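Local coordinates for protein putative ferredoxin (Hydrogenobacter thermophilus, PDB 7M1O) that probably transfers electrons through a single bound [4Fe-4S] cluster, as ferredoxins of this kind do, at residues 19-24 with 59-64; 25-30 with 35-40; 42-47 with 66-71. All coordinates share one frame; numbering follows the deposited sequence.

Contact 1: 19-24 with 59-64; sequences YDRVPE and TDECPA. Unlike the reference sequence in segment 59-64: A64 (reference Ser). With SF4 (iron/sulfur cluster), chain C.
R21 and E61, the last helical residues of 17-21 and 52-61, are the closest backbone pair across this contact, yet their CA atoms stand 10.8 Å apart, and only their side chains span the gap. R21 leaves its helix with CG anti to the backbone N (chi1 178°), then bends at chi2 and chi3 and turns its guanidinium end-on to E61. Both terminal nitrogens converge on one oxygen: NH1 of R21 lies 2.8 Å from OE1 of E61, and NH2 of R21 is also 2.8 Å from that OE1. A single acceptor placed between two donors cannot lie straight ahead of either, and the NH2 bond accordingly bends to 134° at the hydrogen. NH1 takes the syn lone pair of OE1, whereas NH2 comes from above the carboxylate plane; the two flat groups stand 84° apart. With a leucine in place of R21, the E61 carboxylate would probably lose its cationic mate and the helix ends their polar bridge. Just beyond the salt bridge, 59-64 enters the Cys-Pro element of the ferredoxin cluster motif, in which C12, C15 and C18, at every third position, join C62 in binding the [4Fe-4S] cluster. SG of C62 bonds FE2 at 2.3 Å. The backbone N of A64, an engineered residue, makes a weak hydrogen bond of 3.6 Å to SG of C62. Beside the cubane, CD of P63 packs 3.9 Å from S4, while CE1 of Y19 approaches S2 at 4.0 Å; the Y19 hydroxyl bonds G32 O.

Contact 2: 25-30 with 35-40; sequences VYKNRG and EVVSPG
A beta hairpin pairs strand 26-28 with strand 34-36, and three backbone hydrogen bonds between 25-30 and 35-40 hold it. K27 and E35 form the antiparallel hydrogen-bonded pair: K27 N gives to E35 O at 2.9 Å and E35 N returns a bond to K27 O at 3.0 Å. The neighbouring pair away from the turn, Y26 and V36, is non-hydrogen-bonded, with CA atoms 4.4 Å apart, and V37 N then donates to V25 O from above the carbonyl plane. The same V25 O receives a CA-H contact from V36, while V37 lays its CG1 and CG2 against it.

On the face carrying K27 and E35, the lysine side chain runs extended past V37, with K27 CB 3.7 Å from V37 CG1. K27 CG sits between the backbone N and the carbonyl carbon (chi1 70°), and this turn takes the chain across the E35 carboxylate. There the approach is mainly through methylene, K27 CE to E35 OE1 being 3.2 Å; the ion pair itself is long, 4.0 Å from NZ of K27 to OE1 of E35. The ammonium also donates to a water that bonds weakly to V37 O. Just past the end of the K27 strand, CB of R29 packs on the same carboxylate, while NE of R29 makes a salt bridge to D31.

The hairpin's other face turns toward the three-stranded sheet and the cluster. V25 CG1 covers one face of the Y26 ring, centred over it, and V36 CG1 approaches obliquely at 4.0 Å from Y26 CE1. The hydroxyl of Y26 bonds T5, and its ring also touches C18, a cluster ligand. At the turn, N28 OD1 accepts from G30 N in an Asx turn.

Contact 3: 42-47 with 66-71; sequences DGWMMV and SIITEE
The W44 indole and the E70 carboxylate lie nearly parallel, their planes 9° apart, with OE2 of E70 over one face of the ring, 3.6 Å above its plane and shifted toward the rim. The carboxylate covers the benzo end: E70 CD comes to 3.6 Å from W44 CH2. At the edge, in the ring plane, sits CB of D42; OD1 of the same aspartate accepts from W44 N in an Asx turn. The carbonyl O of I68 lies oblique to the ring, 3.4 Å from W44 CZ3, and the CG2 methyl of I68 packs 3.8 Å from W44 CH2. With CG of E70 tucked between its backbone N and carbonyl carbon (chi1 51°) and the rest of the chain extended, the carboxylate reaches the indole face. No hydrogen bond links the segments. The polar partner lies outside them: R4 forms a salt bridge with E70 OE2 and a cation-pi contact with W44, which is likely to ease placing a negative group over the ring. Since R4 belongs to strand 3-7, the middle strand, W44 and E70 meet across the three-stranded antiparallel sheet of this ferredoxin, reaching over its centre from the 45-47 and 67-71 sides.

How the contacts relate
From the N terminus, strand 3-7 and the loop with C12 and C15 come first, and C18 follows in helix 17-21, just before contact 1 opens. It closes only at the end of helix 52-61. Nested inside that long loop, contact 2 closes its short hairpin. Contact 3 opens at 42-47, before contact 1 closes, and ends on the last strand, so contacts 1 and 3 cross while 2 and 3 run in series. Y19 packs against Y26 and K27, M45 meets V25 and V37, and T59 hydrogen-bonds T69. Together they tie both helices, the hairpin and the outer strands of the main sheet into one small domain that carries the cluster at one end.

Contact 1: 19-24 with 59-64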
ATOM      1  N   TYR A  19       1.022  -1.154  -6.795  1.00 21.33           N
ATOM      2  CA  TYR A  19       1.293   0.141  -7.412  1.00 19.87           C
ATOM      3  C   TYR A  19       0.955   0.159  -8.899  1.00 20.26           C
ATOM      4  O   TYR A  19       0.948   1.221  -9.517  1.00 20.22           O
ATOM      5  CB  TYR A  19       2.747   0.586  -7.187  1.00 18.79           C
ATOM      6  CG  TYR A  19       3.863  -0.392  -7.491  1.00 18.28           C
ATOM      7  CD1 TYR A  19       4.575  -0.988  -6.460  1.00 18.97           C
ATOM      8  CD2 TYR A  19       4.254  -0.664  -8.797  1.00 19.25           C
ATOM      9  CE1 TYR A  19       5.615  -1.853  -6.714  1.00 19.84           C
ATOM     10  CE2 TYR A  19       5.300  -1.534  -9.063  1.00 19.61           C
ATOM     11  CZ  TYR A  19       5.979  -2.121  -8.013  1.00 20.63           C
ATOM     12  OH  TYR A  19       7.019  -2.987  -8.254  1.00 21.42           O
ATOM     13  N   ASP A  20       0.649  -1.002  -9.470  1.00 22.24           N
ATOM     14  CA  ASP A  20       0.044  -1.039 -10.795  1.00 24.86           C
ATOM     15  C   ASP A  20      -1.450  -0.748 -10.690  1.00 24.75           C
ATOM     16  O   ASP A  20      -2.009  -0.003 -11.493  1.00 23.02           O
ATOM     17  CB  ASP A  20       0.254  -2.393 -11.470  1.00 27.14           C
ATOM     18  CG  ASP A  20      -0.355  -2.442 -12.856  1.00 28.51           C
ATOM     19  OD1 ASP A  20       0.028  -1.602 -13.696  1.00 29.26           O
ATOM     20  OD2 ASP A  20      -1.235  -3.295 -13.096  1.00 27.77           O
ATOM     21  N   ARG A  21      -2.088  -1.349  -9.690  1.00 26.39           N
ATOM     22  CA  ARG A  21      -3.532  -1.251  -9.516  1.00 28.42           C
ATOM     23  C   ARG A  21      -3.945   0.095  -8.930  1.00 24.96           C
ATOM     24  O   ARG A  21      -4.895   0.720  -9.402  1.00 23.01           O
ATOM     25  CB  ARG A  21      -4.025  -2.384  -8.611  1.00 33.93           C
ATOM     26  CG  ARG A  21      -5.523  -2.367  -8.305  1.00 39.64           C
ATOM     27  CD  ARG A  21      -6.328  -3.120  -9.349  1.00 45.13           C
ATOM     28  NE  ARG A  21      -5.989  -4.541  -9.374  1.00 48.71           N
ATOM     29  CZ  ARG A  21      -6.336  -5.411  -8.430  1.00 48.79           C
ATOM     30  NH1 ARG A  21      -7.029  -5.015  -7.370  1.00 48.06           N
ATOM     31  NH2 ARG A  21      -5.980  -6.684  -8.542  1.00 48.62           N
ATOM     32  N   VAL A  22      -3.235   0.528  -7.894  1.00 25.50           N
ATOM     33  CA  VAL A  22      -3.586   1.748  -7.174  1.00 27.04           C
ATOM     34  C   VAL A  22      -2.386   2.690  -7.101  1.00 26.22           C
ATOM     35  O   VAL A  22      -1.814   2.898  -6.029  1.00 24.99           O
ATOM     36  CB  VAL A  22      -4.087   1.431  -5.745  1.00 27.09           C
ATOM     37  CG1 VAL A  22      -4.714   2.666  -5.109  1.00 26.93           C
ATOM     38  CG2 VAL A  22      -5.094   0.289  -5.776  1.00 26.29           C
ATOM     39  N   PRO A  23      -1.998   3.267  -8.248  1.00 26.38           N
ATOM     40  CA  PRO A  23      -0.871   4.206  -8.282  1.00 27.81           C
ATOM     41  C   PRO A  23      -1.144   5.470  -7.468  1.00 31.14           C
ATOM     42  O   PRO A  23      -0.215   6.214  -7.161  1.00 30.86           O
ATOM     43  CB  PRO A  23      -0.722   4.528  -9.772  1.00 27.30           C
ATOM     44  CG  PRO A  23      -2.053   4.233 -10.366  1.00 26.84           C
ATOM     45  CD  PRO A  23      -2.598   3.079  -9.581  1.00 26.29           C
ATOM     46  N   GLU A  24      -2.409   5.699  -7.124  1.00 35.46           N
ATOM     47  CA  GLU A  24      -2.778   6.821  -6.269  1.00 39.20           C
ATOM     48  C   GLU A  24      -2.219   6.638  -4.859  1.00 39.43           C
ATOM     49  O   GLU A  24      -1.972   7.616  -4.154  1.00 40.91           O
ATOM     50  CB  GLU A  24      -4.302   6.979  -6.201  1.00 40.76           C
ATOM     51  CG  GLU A  24      -4.997   7.152  -7.548  1.00 41.70           C
ATOM     52  CD  GLU A  24      -5.486   5.838  -8.138  1.00 42.62           C
ATOM     53  OE1 GLU A  24      -4.863   4.789  -7.871  1.00 42.24           O
ATOM     54  OE2 GLU A  24      -6.500   5.858  -8.867  1.00 42.53           O
ATOM     55  N   THR A  59      -4.937  -5.055  -0.448  1.00 18.99           N
ATOM     56  CA  THR A  59      -4.461  -5.523   0.847  1.00 17.50           C
ATOM     57  C   THR A  59      -4.713  -7.024   0.990  1.00 18.08           C
ATOM     58  O   THR A  59      -3.855  -7.763   1.477  1.00 17.84           O
ATOM     59  CB  THR A  59      -5.144  -4.765   2.004  1.00 16.22           C
ATOM     60  OG1 THR A  59      -4.806  -3.373   1.930  1.00 15.11           O
ATOM     61  CG2 THR A  59      -4.704  -5.318   3.356  1.00 16.18           C
ATOM     62  N   ASP A  60      -5.890  -7.470   0.559  1.00 18.77           N
ATOM     63  CA  ASP A  60      -6.230  -8.890   0.599  1.00 20.93           C
ATOM     64  C   ASP A  60      -5.516  -9.663  -0.505  1.00 20.72           C
ATOM     65  O   ASP A  60      -5.298 -10.870  -0.387  1.00 21.29           O
ATOM     66  CB  ASP A  60      -7.741  -9.092   0.464  1.00 24.59           C
ATOM     67  CG  ASP A  60      -8.513  -8.602   1.674  1.00 28.56           C
ATOM     68  OD1 ASP A  60      -7.910  -8.455   2.760  1.00 29.79           O
ATOM     69  OD2 ASP A  60      -9.733  -8.373   1.540  1.00 28.94           O
ATOM     70  N   GLU A  61      -5.154  -8.965  -1.575  1.00 20.61           N
ATOM     71  CA  GLU A  61      -4.593  -9.608  -2.758  1.00 21.02           C
ATOM     72  C   GLU A  61      -3.069  -9.665  -2.740  1.00 19.54           C
ATOM     73  O   GLU A  61      -2.474 -10.453  -3.471  1.00 19.96           O
ATOM     74  CB  GLU A  61      -5.066  -8.884  -4.017  1.00 23.94           C
ATOM     75  CG  GLU A  61      -6.532  -9.128  -4.340  1.00 28.12           C
ATOM     76  CD  GLU A  61      -7.054  -8.223  -5.438  1.00 31.56           C
ATOM     77  OE1 GLU A  61      -6.336  -7.280  -5.834  1.00 35.04           O
ATOM     78  OE2 GLU A  61      -8.187  -8.454  -5.906  1.00 30.30           O
ATOM     79  N   CYS A  62      -2.440  -8.836  -1.912  1.00 18.24           N
ATOM     80  CA  CYS A  62      -0.987  -8.866  -1.782  1.00 19.15           C
ATOM     81  C   CYS A  62      -0.529 -10.280  -1.425  1.00 20.52           C
ATOM     82  O   CYS A  62      -0.944 -10.823  -0.400  1.00 20.57           O
ATOM     83  CB  CYS A  62      -0.510  -7.876  -0.721  1.00 18.68           C
ATOM     84  SG  CYS A  62       1.262  -7.997  -0.356  1.00 19.07           S
ATOM     85  N   PRO A  63       0.324 -10.885  -2.270  1.00 20.71           N
ATOM     86  CA  PRO A  63       0.710 -12.286  -2.061  1.00 20.09           C
ATOM     87  C   PRO A  63       1.548 -12.513  -0.805  1.00 20.14           C
ATOM     88  O   PRO A  63       1.591 -13.635  -0.305  1.00 19.22           O
ATOM     89  CB  PRO A  63       1.526 -12.610  -3.316  1.00 18.83           C
ATOM     90  CG  PRO A  63       2.088 -11.306  -3.738  1.00 19.28           C
ATOM     91  CD  PRO A  63       1.024 -10.297  -3.427  1.00 19.70           C
ATOM     92  N   ALA A  64       2.193 -11.462  -0.304  1.00 21.05           N
ATOM     93  CA  ALA A  64       3.133 -11.594   0.807  1.00 21.98           C
ATOM     94  C   ALA A  64       2.579 -11.045   2.121  1.00 22.22           C
ATOM     95  O   ALA A  64       3.245 -11.113   3.156  1.00 22.58           O
ATOM     96  CB  ALA A  64       4.436 -10.894   0.461  1.00 21.94           C
TER
HETATM   97 FE1  SF4 C 101       4.908  -5.936  -2.698  1.00 19.94          FE
HETATM   98 FE2  SF4 C 101       2.443  -6.803  -1.894  1.00 19.96          FE
HETATM   99 FE3  SF4 C 101       3.182  -7.033  -4.511  1.00 20.69          FE
HETATM  100 FE4  SF4 C 101       2.674  -4.561  -3.459  1.00 19.33          FE
HETATM  101  S1  SF4 C 101       1.189  -6.267  -3.721  1.00 18.50           S
HETATM  102  S2  SF4 C 101       4.432  -5.149  -4.785  1.00 20.24           S
HETATM  103  S3  SF4 C 101       3.452  -4.840  -1.331  1.00 18.57           S
HETATM  104  S4  SF4 C 101       4.139  -8.078  -2.726  1.00 19.52           S

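Contact 2: 25-30 with 35-40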
ATOM      1  N   VAL A  25      -2.023   5.381  -4.458  1.00 34.30           N
ATOM      2  CA  VAL A  25      -1.633   5.054  -3.087  1.00 29.44           C
ATOM      3  C   VAL A  25      -0.235   4.442  -2.998  1.00 26.31           C
ATOM      4  O   VAL A  25       0.512   4.747  -2.070  1.00 26.65           O
ATOM      5  CB  VAL A  25      -2.646   4.079  -2.445  1.00 27.00           C
ATOM      6  CG1 VAL A  25      -2.230   3.705  -1.025  1.00 26.48           C
ATOM      7  CG2 VAL A  25      -4.033   4.696  -2.437  1.00 26.79           C
ATOM      8  N   TYR A  26       0.112   3.583  -3.952  1.00 23.55           N
ATOM      9  CA  TYR A  26       1.383   2.861  -3.911  1.00 21.48           C
ATOM     10  C   TYR A  26       2.254   3.156  -5.126  1.00 21.33           C
ATOM     11  O   TYR A  26       1.750   3.452  -6.208  1.00 21.79           O
ATOM     12  CB  TYR A  26       1.133   1.355  -3.818  1.00 20.18           C
ATOM     13  CG  TYR A  26       0.171   0.971  -2.719  1.00 20.65           C
ATOM     14  CD1 TYR A  26       0.603   0.834  -1.408  1.00 21.74           C
ATOM     15  CD2 TYR A  26      -1.171   0.752  -2.994  1.00 19.84           C
ATOM     16  CE1 TYR A  26      -0.275   0.485  -0.401  1.00 20.72           C
ATOM     17  CE2 TYR A  26      -2.055   0.404  -1.994  1.00 19.79           C
ATOM     18  CZ  TYR A  26      -1.602   0.271  -0.701  1.00 19.69           C
ATOM     19  OH  TYR A  26      -2.484  -0.074   0.292  1.00 19.35           O
ATOM     20  N   LYS A  27       3.566   3.066  -4.934  1.00 22.24           N
ATOM     21  CA  LYS A  27       4.521   3.258  -6.016  1.00 24.28           C
ATOM     22  C   LYS A  27       5.708   2.322  -5.852  1.00 23.42           C
ATOM     23  O   LYS A  27       6.017   1.879  -4.745  1.00 22.01           O
ATOM     24  CB  LYS A  27       5.012   4.708  -6.059  1.00 26.64           C
ATOM     25  CG  LYS A  27       5.910   5.088  -4.886  1.00 30.28           C
ATOM     26  CD  LYS A  27       6.250   6.571  -4.879  1.00 34.53           C
ATOM     27  CE  LYS A  27       7.126   6.922  -3.684  1.00 37.78           C
ATOM     28  NZ  LYS A  27       7.354   8.390  -3.534  1.00 39.34           N
ATOM     29  N   ASN A  28       6.361   2.015  -6.966  1.00 23.71           N
ATOM     30  CA  ASN A  28       7.643   1.333  -6.940  1.00 23.88           C
ATOM     31  C   ASN A  28       8.662   2.274  -6.300  1.00 24.34           C
ATOM     32  O   ASN A  28       8.883   3.379  -6.794  1.00 24.58           O
ATOM     33  CB  ASN A  28       8.055   0.931  -8.361  1.00 23.25           C
ATOM     34  CG  ASN A  28       9.334   0.115  -8.403  1.00 22.26           C
ATOM     35  OD1 ASN A  28      10.171   0.189  -7.506  1.00 21.38           O
ATOM     36  ND2 ASN A  28       9.495  -0.663  -9.467  1.00 22.25           N
ATOM     37  N   ARG A  29       9.264   1.851  -5.190  1.00 25.25           N
ATOM     38  CA  ARG A  29      10.173   2.724  -4.451  1.00 26.60           C
ATOM     39  C   ARG A  29      11.449   2.969  -5.252  1.00 27.74           C
ATOM     40  O   ARG A  29      12.165   3.937  -5.005  1.00 28.37           O
ATOM     41  CB  ARG A  29      10.507   2.136  -3.074  1.00 26.74           C
ATOM     42  CG  ARG A  29      11.593   1.069  -3.065  1.00 27.26           C
ATOM     43  CD  ARG A  29      11.870   0.575  -1.651  1.00 29.80           C
ATOM     44  NE  ARG A  29      12.922  -0.438  -1.627  1.00 30.86           N
ATOM     45  CZ  ARG A  29      13.431  -0.967  -0.519  1.00 31.67           C
ATOM     46  NH1 ARG A  29      12.994  -0.581   0.672  1.00 31.71           N
ATOM     47  NH2 ARG A  29      14.384  -1.886  -0.603  1.00 31.44           N
ATOM     48  N   GLY A  30      11.723   2.085  -6.209  1.00 27.46           N
ATOM     49  CA  GLY A  30      12.856   2.250  -7.098  1.00 26.31           C
ATOM     50  C   GLY A  30      13.507   0.940  -7.494  1.00 27.41           C
ATOM     51  O   GLY A  30      14.100   0.841  -8.567  1.00 28.51           O
ATOM     52  N   GLU A  35       6.060   1.057  -1.850  1.00 28.70           N
ATOM     53  CA  GLU A  35       5.905   1.931  -0.693  1.00 28.35           C
ATOM     54  C   GLU A  35       4.728   2.854  -0.960  1.00 26.36           C
ATOM     55  O   GLU A  35       4.397   3.116  -2.117  1.00 25.07           O
ATOM     56  CB  GLU A  35       7.180   2.738  -0.423  1.00 29.04           C
ATOM     57  CG  GLU A  35       7.571   3.696  -1.544  1.00 30.49           C
ATOM     58  CD  GLU A  35       8.820   4.498  -1.219  1.00 32.12           C
ATOM     59  OE1 GLU A  35       9.312   5.220  -2.113  1.00 32.91           O
ATOM     60  OE2 GLU A  35       9.307   4.410  -0.073  1.00 32.16           O
ATOM     61  N   VAL A  36       4.081   3.337   0.096  1.00 25.68           N
ATOM     62  CA  VAL A  36       2.991   4.286  -0.086  1.00 25.02           C
ATOM     63  C   VAL A  36       3.580   5.573  -0.644  1.00 26.08           C
ATOM     64  O   VAL A  36       4.750   5.876  -0.414  1.00 25.70           O
ATOM     65  CB  VAL A  36       2.223   4.569   1.221  1.00 24.55           C
ATOM     66  CG1 VAL A  36       1.576   3.291   1.745  1.00 24.32           C
ATOM     67  CG2 VAL A  36       3.135   5.188   2.267  1.00 24.12           C
ATOM     68  N   VAL A  37       2.779   6.291  -1.381  1.00 27.47           N
ATOM     69  CA  VAL A  37       3.259   7.457  -2.041  1.00 28.54           C
ATOM     70  C   VAL A  37       3.528   8.589  -1.059  1.00 30.96           C
ATOM     71  O   VAL A  37       4.540   9.209  -1.156  1.00 31.78           O
ATOM     72  CB  VAL A  37       2.370   7.820  -3.210  1.00 28.76           C
ATOM     73  CG1 VAL A  37       2.443   6.736  -4.260  1.00 26.95           C
ATOM     74  CG2 VAL A  37       0.938   8.033  -2.786  1.00 30.15           C
ATOM     75  N   SER A  38       2.628   8.804  -0.131  1.00 32.90           N
ATOM     76  CA  SER A  38       2.787   9.821   0.880  1.00 36.22           C
ATOM     77  C   SER A  38       2.658   9.368   2.329  1.00 35.00           C
ATOM     78  O   SER A  38       1.615   9.422   2.905  1.00 34.45           O
ATOM     79  CB  SER A  38       1.764  10.849   0.587  1.00 40.64           C
ATOM     80  OG  SER A  38       0.636  10.245   0.081  1.00 43.57           O
ATOM     81  N   PRO A  39       3.757   8.941   2.875  1.00 35.06           N
ATOM     82  CA  PRO A  39       3.836   8.430   4.246  1.00 36.04           C
ATOM     83  C   PRO A  39       4.106   9.502   5.295  1.00 38.20           C
ATOM     84  O   PRO A  39       4.731  10.518   4.995  1.00 39.09           O
ATOM     85  CB  PRO A  39       5.010   7.458   4.178  1.00 35.31           C
ATOM     86  CG  PRO A  39       5.919   8.078   3.171  1.00 34.31           C
ATOM     87  CD  PRO A  39       5.034   8.765   2.158  1.00 34.61           C
ATOM     88  N   GLY A  40       3.638   9.268   6.517  1.00 40.23           N
ATOM     89  CA  GLY A  40       3.986  10.123   7.636  1.00 41.46           C
ATOM     90  C   GLY A  40       5.299   9.661   8.225  1.00 43.67           C
ATOM     91  O   GLY A  40       5.932   8.756   7.677  1.00 43.91           O
TER
HETATM   92  O   HOH W   1       6.306  10.968  -3.368  0.50 44.02           O

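Contact 3: 42-47 with 66-71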
ATOM      1  N   ASP A  42       5.591   7.902  10.723  1.00 43.16           N
ATOM      2  CA  ASP A  42       5.313   6.521  11.126  1.00 41.39           C
ATOM      3  C   ASP A  42       5.221   5.603   9.909  1.00 38.14           C
ATOM      4  O   ASP A  42       5.130   4.383  10.044  1.00 37.42           O
ATOM      5  CB  ASP A  42       4.020   6.460  11.948  1.00 43.57           C
ATOM      6  CG  ASP A  42       2.843   7.102  11.235  1.00 46.55           C
ATOM      7  OD1 ASP A  42       3.051   7.682  10.145  1.00 44.11           O
ATOM      8  OD2 ASP A  42       1.714   7.035  11.767  1.00 49.76           O
ATOM      9  N   GLY A  43       5.254   6.204   8.723  1.00 37.04           N
ATOM     10  CA  GLY A  43       5.252   5.463   7.476  1.00 36.24           C
ATOM     11  C   GLY A  43       3.862   5.225   6.919  1.00 36.03           C
ATOM     12  O   GLY A  43       3.717   4.734   5.798  1.00 37.46           O
ATOM     13  N   TRP A  44       2.838   5.569   7.694  1.00 33.75           N
ATOM     14  CA  TRP A  44       1.457   5.355   7.275  1.00 32.07           C
ATOM     15  C   TRP A  44       1.006   6.419   6.282  1.00 30.96           C
ATOM     16  O   TRP A  44       1.411   7.576   6.377  1.00 31.02           O
ATOM     17  CB  TRP A  44       0.513   5.365   8.479  1.00 31.14           C
ATOM     18  CG  TRP A  44       0.674   4.210   9.422  1.00 29.36           C
ATOM     19  CD1 TRP A  44       1.439   4.175  10.549  1.00 29.61           C
ATOM     20  CD2 TRP A  44       0.039   2.930   9.327  1.00 27.98           C
ATOM     21  NE1 TRP A  44       1.325   2.952  11.161  1.00 29.44           N
ATOM     22  CE2 TRP A  44       0.472   2.169  10.432  1.00 28.40           C
ATOM     23  CE3 TRP A  44      -0.850   2.353   8.417  1.00 26.00           C
ATOM     24  CZ2 TRP A  44       0.046   0.861  10.649  1.00 26.98           C
ATOM     25  CZ3 TRP A  44      -1.271   1.054   8.634  1.00 25.48           C
ATOM     26  CH2 TRP A  44      -0.822   0.321   9.741  1.00 26.60           C
ATOM     27  N   MET A  45       0.161   6.014   5.337  1.00 29.12           N
ATOM     28  CA  MET A  45      -0.484   6.946   4.416  1.00 28.85           C
ATOM     29  C   MET A  45      -1.995   6.901   4.597  1.00 28.56           C
ATOM     30  O   MET A  45      -2.603   5.832   4.552  1.00 28.77           O
ATOM     31  CB  MET A  45      -0.128   6.622   2.962  1.00 28.16           C
ATOM     32  CG  MET A  45      -0.922   7.440   1.947  1.00 28.45           C
ATOM     33  SD  MET A  45      -0.466   7.122   0.235  1.00 29.00           S
ATOM     34  CE  MET A  45      -1.760   8.024  -0.620  1.00 29.40           C
ATOM     35  N   MET A  46      -2.597   8.069   4.797  1.00 27.79           N
ATOM     36  CA  MET A  46      -4.044   8.180   4.874  1.00 28.46           C
ATOM     37  C   MET A  46      -4.638   8.034   3.478  1.00 27.17           C
ATOM     38  O   MET A  46      -4.148   8.635   2.522  1.00 26.45           O
ATOM     39  CB  MET A  46      -4.441   9.519   5.494  1.00 30.19           C
ATOM     40  CG  MET A  46      -3.856   9.761   6.877  1.00 30.96           C
ATOM     41  SD  MET A  46      -4.335   8.512   8.088  1.00 31.89           S
ATOM     42  CE  MET A  46      -6.126   8.658   8.081  1.00 32.35           C
ATOM     43  N   VAL A  47      -5.692   7.232   3.369  1.00 26.57           N
ATOM     44  CA  VAL A  47      -6.288   6.904   2.079  1.00 25.21           C
ATOM     45  C   VAL A  47      -7.500   7.785   1.788  1.00 26.22           C
ATOM     46  O   VAL A  47      -8.366   7.946   2.650  1.00 26.56           O
ATOM     47  CB  VAL A  47      -6.721   5.425   2.029  1.00 23.70           C
ATOM     48  CG1 VAL A  47      -7.220   5.055   0.639  1.00 23.77           C
ATOM     49  CG2 VAL A  47      -5.569   4.524   2.436  1.00 22.62           C
ATOM     50  N   SER A  66       2.193  -8.019   2.829  1.00 21.67           N
ATOM     51  CA  SER A  66       3.098  -6.919   3.151  1.00 25.57           C
ATOM     52  C   SER A  66       2.344  -5.621   3.394  1.00 26.82           C
ATOM     53  O   SER A  66       2.830  -4.732   4.095  1.00 29.74           O
ATOM     54  CB  SER A  66       4.110  -6.714   2.022  1.00 29.14           C
ATOM     55  OG  SER A  66       4.845  -7.898   1.774  1.00 31.78           O
ATOM     56  N   ILE A  67       1.160  -5.509   2.804  1.00 23.84           N
ATOM     57  CA  ILE A  67       0.353  -4.308   2.946  1.00 22.90           C
ATOM     58  C   ILE A  67      -0.492  -4.391   4.207  1.00 21.78           C
ATOM     59  O   ILE A  67      -1.351  -5.265   4.343  1.00 20.45           O
ATOM     60  CB  ILE A  67      -0.557  -4.087   1.728  1.00 22.79           C
ATOM     61  CG1 ILE A  67       0.287  -4.058   0.450  1.00 23.92           C
ATOM     62  CG2 ILE A  67      -1.344  -2.789   1.885  1.00 22.19           C
ATOM     63  CD1 ILE A  67      -0.510  -3.909  -0.821  1.00 23.15           C
ATOM     64  N   ILE A  68      -0.229  -3.472   5.129  1.00 22.32           N
ATOM     65  CA  ILE A  68      -0.988  -3.369   6.364  1.00 24.63           C
ATOM     66  C   ILE A  68      -1.940  -2.191   6.246  1.00 22.18           C
ATOM     67  O   ILE A  68      -1.521  -1.075   5.947  1.00 21.00           O
ATOM     68  CB  ILE A  68      -0.067  -3.190   7.582  1.00 29.98           C
ATOM     69  CG1 ILE A  68       1.101  -4.181   7.520  1.00 36.97           C
ATOM     70  CG2 ILE A  68      -0.853  -3.353   8.877  1.00 29.56           C
ATOM     71  CD1 ILE A  68       0.690  -5.627   7.330  1.00 39.27           C
ATOM     72  N   THR A  69      -3.222  -2.456   6.467  1.00 20.54           N
ATOM     73  CA  THR A  69      -4.269  -1.450   6.328  1.00 19.10           C
ATOM     74  C   THR A  69      -5.170  -1.510   7.552  1.00 19.77           C
ATOM     75  O   THR A  69      -5.415  -2.588   8.091  1.00 19.26           O
ATOM     76  CB  THR A  69      -5.104  -1.677   5.047  1.00 18.04           C
ATOM     77  OG1 THR A  69      -4.268  -1.519   3.894  1.00 17.49           O
ATOM     78  CG2 THR A  69      -6.265  -0.698   4.958  1.00 18.03           C
ATOM     79  N   GLU A  70      -5.657  -0.359   7.999  1.00 20.91           N
ATOM     80  CA  GLU A  70      -6.547  -0.339   9.150  1.00 22.77           C
ATOM     81  C   GLU A  70      -7.432   0.899   9.193  1.00 24.11           C
ATOM     82  O   GLU A  70      -7.115   1.936   8.610  1.00 22.67           O
ATOM     83  CB  GLU A  70      -5.738  -0.449  10.447  1.00 23.47           C
ATOM     84  CG  GLU A  70      -4.595   0.542  10.565  1.00 24.68           C
ATOM     85  CD  GLU A  70      -3.774   0.340  11.828  1.00 25.23           C
ATOM     86  OE1 GLU A  70      -3.702  -0.804  12.327  1.00 26.32           O
ATOM     87  OE2 GLU A  70      -3.200   1.329  12.324  1.00 25.30           O
ATOM     88  N   GLU A  71      -8.554   0.760   9.890  1.00 28.26           N
ATOM     89  CA  GLU A  71      -9.503   1.845  10.086  1.00 33.11           C
ATOM     90  C   GLU A  71      -9.100   2.671  11.299  1.00 32.09           C
ATOM     91  O   GLU A  71      -8.839   2.124  12.370  1.00 29.90           O
ATOM     92  CB  GLU A  71     -10.919   1.290  10.265  1.00 39.34           C
ATOM     93  CG  GLU A  71     -11.763   1.314   9.002  1.00 44.97           C
ATOM     94  CD  GLU A  71     -12.253   2.706   8.650  1.00 47.42           C
ATOM     95  OE1 GLU A  71     -12.482   3.512   9.577  1.00 47.80           O
ATOM     96  OE2 GLU A  71     -12.408   2.997   7.446  1.00 48.61           O
TER